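Local coordinates for sugar-binding transport ATP-binding protein (Pyrococcus horikoshii, PDB 1V43) that probably hydrolyses ATP to power sugar uptake, as the nucleotide-binding subunit of an ABC transporter, at residues 37-42 against 195-200; 82-87 against 159-164. One frame throughout, in Å; residues are numbered along the deposited sequence.

Interaction 1 (37-42 against 195-200); sequences GEFLVL and TIYVTH
Five backbone hydrogen bonds join 37-42 to 195-200 in parallel register, from Glu38 O with Thr195 N to Leu42 O with Thr199 N. Tyr197 is held through both its N and its O: the N gives to Leu40 O at 2.8 Å, and the O takes Leu42 N at 2.6 Å.

The aromatic contact lies on the face with Phe39, Val41, Thr195 and Tyr197. Thr195 CG2 sits over one face of the Phe39 ring, 4.0 Å from its centroid, in a CH-pi contact. The Phe39 and Tyr197 rings meet obliquely, with planes 46° apart. Phe39 CZ comes 3.4 Å from Tyr197 CD1. Both rings are anti to their backbone N (chi1 -163° and -165°), and these like torsions turn them toward the same side. Helices 174-191 and 202-208 cover this face, and Tyr197 OH bonds to Glu204.

The aliphatic contacts are simpler. Leu42 CD1 touches two methyls of the other strand, 3.9 Å from Ile196 CG2 and equally far from Val198 CG2. On the aromatic face, Val41 CG1 meets Thr199 CG2 at 3.6 Å, while Thr199 OG1 turns to Glu167.

Strand 39-43 leads into the P-loop (Walker A) and helix 50-58, which packs on Ile196 and Val198 and brings Lys50 of the ATP site against Val198. The pair belongs to the parallel part of the central sheet of a P-loop NTPase, the core of an ABC ATPase domain.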
# COMPACT_ATOMS: atom_id res chain seq x y z
N GLY A 37 29.39 2.97 6.80
CA GLY A 37 28.53 4.09 6.50
C GLY A 37 27.36 3.84 5.57
O GLY A 37 26.67 4.79 5.23
N GLU A 38 27.11 2.60 5.13
CA GLU A 38 25.96 2.42 4.25
C GLU A 38 24.70 2.09 5.04
O GLU A 38 24.76 1.78 6.22
CB GLU A 38 26.18 1.33 3.19
CG GLU A 38 26.07 -0.11 3.69
CD GLU A 38 26.12 -1.14 2.56
OE1 GLU A 38 26.48 -2.31 2.85
OE2 GLU A 38 25.79 -0.82 1.40
N PHE A 39 23.57 2.21 4.37
CA PHE A 39 22.28 1.90 4.96
C PHE A 39 21.88 0.60 4.30
O PHE A 39 21.47 0.59 3.15
CB PHE A 39 21.26 2.99 4.61
CG PHE A 39 20.05 2.98 5.49
CD1 PHE A 39 19.73 4.10 6.25
CD2 PHE A 39 19.26 1.85 5.60
CE1 PHE A 39 18.64 4.09 7.10
CE2 PHE A 39 18.16 1.84 6.44
CZ PHE A 39 17.85 2.96 7.20
N LEU A 40 22.05 -0.51 5.00
CA LEU A 40 21.67 -1.79 4.41
C LEU A 40 20.34 -2.27 4.95
O LEU A 40 20.17 -2.35 6.16
CB LEU A 40 22.72 -2.86 4.69
CG LEU A 40 22.26 -4.27 4.27
CD1 LEU A 40 22.26 -4.38 2.74
CD2 LEU A 40 23.18 -5.31 4.88
N VAL A 41 19.41 -2.57 4.06
CA VAL A 41 18.11 -3.08 4.48
C VAL A 41 18.08 -4.60 4.29
O VAL A 41 18.50 -5.11 3.24
CB VAL A 41 16.94 -2.51 3.65
CG1 VAL A 41 15.65 -3.25 4.02
CG2 VAL A 41 16.77 -1.02 3.90
N LEU A 42 17.63 -5.32 5.31
CA LEU A 42 17.48 -6.76 5.21
C LEU A 42 15.97 -6.90 4.95
O LEU A 42 15.15 -6.61 5.82
CB LEU A 42 17.88 -7.46 6.50
CG LEU A 42 19.30 -7.24 7.01
CD1 LEU A 42 19.51 -8.08 8.28
CD2 LEU A 42 20.32 -7.59 5.92
N THR A 195 24.25 1.35 9.10
CA THR A 195 22.92 1.00 9.58
C THR A 195 22.41 -0.26 8.92
O THR A 195 22.46 -0.37 7.69
CB THR A 195 21.92 2.19 9.29
OG1 THR A 195 22.40 3.39 9.89
CG2 THR A 195 20.52 1.91 9.83
N ILE A 196 21.93 -1.19 9.73
CA ILE A 196 21.36 -2.45 9.27
C ILE A 196 19.90 -2.36 9.68
O ILE A 196 19.55 -2.28 10.87
CB ILE A 196 22.11 -3.65 9.90
CG1 ILE A 196 23.61 -3.51 9.57
CG2 ILE A 196 21.56 -4.97 9.36
CD1 ILE A 196 24.52 -4.52 10.21
N TYR A 197 19.04 -2.33 8.68
CA TYR A 197 17.61 -2.13 8.85
C TYR A 197 16.76 -3.31 8.39
O TYR A 197 16.83 -3.71 7.23
CB TYR A 197 17.23 -0.88 8.05
CG TYR A 197 15.90 -0.24 8.34
CD1 TYR A 197 15.82 0.94 9.10
CD2 TYR A 197 14.73 -0.74 7.77
CE1 TYR A 197 14.60 1.60 9.28
CE2 TYR A 197 13.51 -0.08 7.94
CZ TYR A 197 13.46 1.09 8.69
OH TYR A 197 12.27 1.74 8.83
N VAL A 198 15.96 -3.84 9.30
CA VAL A 198 15.11 -4.98 9.00
C VAL A 198 13.65 -4.61 8.72
O VAL A 198 13.01 -3.92 9.53
CB VAL A 198 15.11 -5.97 10.17
CG1 VAL A 198 13.97 -6.99 9.99
CG2 VAL A 198 16.46 -6.67 10.27
N THR A 199 13.13 -5.06 7.58
CA THR A 199 11.73 -4.81 7.23
C THR A 199 11.21 -5.85 6.24
O THR A 199 11.98 -6.43 5.47
CB THR A 199 11.50 -3.41 6.60
OG1 THR A 199 10.09 -3.24 6.38
CG2 THR A 199 12.21 -3.27 5.24
N HIS A 200 9.91 -6.10 6.27
CA HIS A 200 9.30 -7.05 5.35
C HIS A 200 8.54 -6.23 4.30
O HIS A 200 7.92 -6.78 3.39
CB HIS A 200 8.32 -7.96 6.09
CG HIS A 200 7.04 -7.29 6.48
ND1 HIS A 200 6.07 -6.95 5.56
CD2 HIS A 200 6.61 -6.82 7.67
CE1 HIS A 200 5.09 -6.30 6.17
NE2 HIS A 200 5.40 -6.21 7.45

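Interaction 2 (82-87 against 159-164); sequences DRNISM and EPDVLL
Met87 and Leu164 cross at about a right angle. The methionine chain leaves anti to its own N, then bends at chi2 and chi3. The bend turns its end toward Leu164, though the exact place of the CE methyl is doubtful. Met87 also touches Leu54 of helix 50-58. An alanine here would probably open a gap where Leu164 and Leu54 now meet the methionine. Ile85 crosses Leu164 at a slant, CD1 to CD1 at 4.1 Å. Ile85 CG2 meets Val162 CB at 4.0 Å. Helix 50-58 packs on this face, against Ile85 and Leu164 as well.

Ser86 points to the other face. Its chi1 of 58° places OG between the backbone N and carbonyl carbon. There OG lies against Pro160 CG at 3.2 Å and close to Leu163 CD1. A weak hydrogen bond joins the hydroxyl to Ala155 O in helix 147-156.

Strand 85-89 is, within this chain, an edge strand of the mixed sheet of the P-loop NTPase core. Its neighbour 162-166 runs parallel to it. Leu164 N bonds to Ser86 O at 2.9 Å. Ser86 N reaches Val162 O only weakly.

Ahead of the strands, Asn84 and Asp161 lie side by side and point the same way. Their amide and carboxylate planes are 85° apart. The bond from Asn84 ND2 to Asp161 OD2 is weak, 3.2 Å long and bent to 125°. The backbone holds this end more firmly: Asp161 N gives to Asn84 O at 2.7 Å, and Val162 N adds a weak second bond to that oxygen.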
# COMPACT_ATOMS: atom_id res chain seq x y z
N ASP A 82 29.42 -4.03 24.84
CA ASP A 82 30.78 -3.75 24.38
C ASP A 82 30.95 -3.63 22.88
O ASP A 82 32.06 -3.40 22.39
CB ASP A 82 31.76 -4.79 24.94
CG ASP A 82 31.83 -4.75 26.45
OD1 ASP A 82 32.22 -3.69 27.00
OD2 ASP A 82 31.49 -5.76 27.10
N ARG A 83 29.85 -3.79 22.15
CA ARG A 83 29.87 -3.70 20.69
C ARG A 83 29.59 -2.29 20.15
O ARG A 83 29.75 -2.04 18.96
CB ARG A 83 28.84 -4.67 20.09
CG ARG A 83 29.07 -6.14 20.44
CD ARG A 83 28.12 -7.05 19.70
NE ARG A 83 28.21 -8.43 20.17
CZ ARG A 83 27.87 -9.50 19.46
NH1 ARG A 83 27.42 -9.38 18.22
NH2 ARG A 83 27.96 -10.70 20.01
N ASN A 84 29.18 -1.36 21.02
CA ASN A 84 28.89 0.00 20.58
C ASN A 84 27.78 0.06 19.54
O ASN A 84 27.98 0.58 18.45
CB ASN A 84 30.14 0.66 19.99
CG ASN A 84 31.20 0.92 21.02
OD1 ASN A 84 30.90 1.36 22.13
ND2 ASN A 84 32.46 0.65 20.67
N ILE A 85 26.62 -0.47 19.90
CA ILE A 85 25.48 -0.50 19.00
C ILE A 85 24.29 0.12 19.71
O ILE A 85 24.29 0.26 20.92
CB ILE A 85 25.08 -1.96 18.66
CG1 ILE A 85 24.86 -2.72 19.98
CG2 ILE A 85 26.16 -2.63 17.83
CD1 ILE A 85 23.91 -3.89 19.90
N SER A 86 23.27 0.46 18.92
CA SER A 86 22.03 0.99 19.45
C SER A 86 20.95 0.36 18.58
O SER A 86 21.07 0.25 17.35
CB SER A 86 22.00 2.54 19.40
OG SER A 86 22.17 3.01 18.09
N MET A 87 19.90 -0.09 19.24
CA MET A 87 18.82 -0.76 18.55
C MET A 87 17.54 0.06 18.62
O MET A 87 17.22 0.62 19.66
CB MET A 87 18.61 -2.13 19.19
CG MET A 87 17.38 -2.88 18.72
SD MET A 87 17.77 -4.21 17.58
CE MET A 87 17.56 -3.36 16.08
N GLU A 159 26.12 7.57 20.07
CA GLU A 159 27.09 7.56 18.98
C GLU A 159 27.56 6.12 18.72
O GLU A 159 28.74 5.79 18.81
CB GLU A 159 28.29 8.44 19.35
CG GLU A 159 27.90 9.84 19.82
CD GLU A 159 29.10 10.77 19.90
OE1 GLU A 159 29.48 11.34 18.85
OE2 GLU A 159 29.66 10.92 21.00
N PRO A 160 26.62 5.24 18.35
CA PRO A 160 26.94 3.84 18.08
C PRO A 160 27.81 3.69 16.85
O PRO A 160 27.78 4.55 15.96
CB PRO A 160 25.57 3.23 17.88
CG PRO A 160 24.89 4.31 17.07
CD PRO A 160 25.30 5.59 17.81
N ASP A 161 28.59 2.62 16.79
CA ASP A 161 29.42 2.35 15.62
C ASP A 161 28.52 1.67 14.60
O ASP A 161 28.81 1.67 13.42
CB ASP A 161 30.59 1.43 15.96
CG ASP A 161 31.66 2.13 16.78
OD1 ASP A 161 31.87 3.35 16.56
OD2 ASP A 161 32.30 1.48 17.63
N VAL A 162 27.44 1.08 15.08
CA VAL A 162 26.49 0.39 14.21
C VAL A 162 25.08 0.63 14.74
O VAL A 162 24.79 0.42 15.92
CB VAL A 162 26.77 -1.14 14.17
CG1 VAL A 162 25.79 -1.81 13.24
CG2 VAL A 162 28.21 -1.40 13.69
N LEU A 163 24.22 1.09 13.85
CA LEU A 163 22.84 1.40 14.18
C LEU A 163 21.98 0.25 13.67
O LEU A 163 22.10 -0.14 12.51
CB LEU A 163 22.44 2.72 13.53
CG LEU A 163 21.05 3.27 13.83
CD1 LEU A 163 20.90 3.45 15.34
CD2 LEU A 163 20.87 4.61 13.12
N LEU A 164 21.15 -0.30 14.53
CA LEU A 164 20.33 -1.44 14.17
C LEU A 164 18.86 -1.12 14.37
O LEU A 164 18.46 -0.65 15.44
CB LEU A 164 20.70 -2.66 15.05
CG LEU A 164 22.17 -3.08 15.12
CD1 LEU A 164 22.33 -4.20 16.14
CD2 LEU A 164 22.66 -3.52 13.74

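How the interactions relate
From the N terminus, 37-42 comes first and opens the loop that interaction 1 closes at 195-200. Inside that loop the chain passes helix 50-58 and reaches 82-87. Interaction 2 closes its own loop at 159-164, after the helices 100-105, 115-128 and 147-156. Interaction 2 is therefore nested within interaction 1, and the two do not cross. Strands 162-166 and 194-199 are neighbours, so the contacts join into one sheet, ordered 85-89, 162-166, 194-199, 39-43. Ile196 N probably bonds to Leu163 O at 3.0 Å, and Ile196 CB packs on Leu164 CD2. Helix 50-58 lies against residues of both contacts.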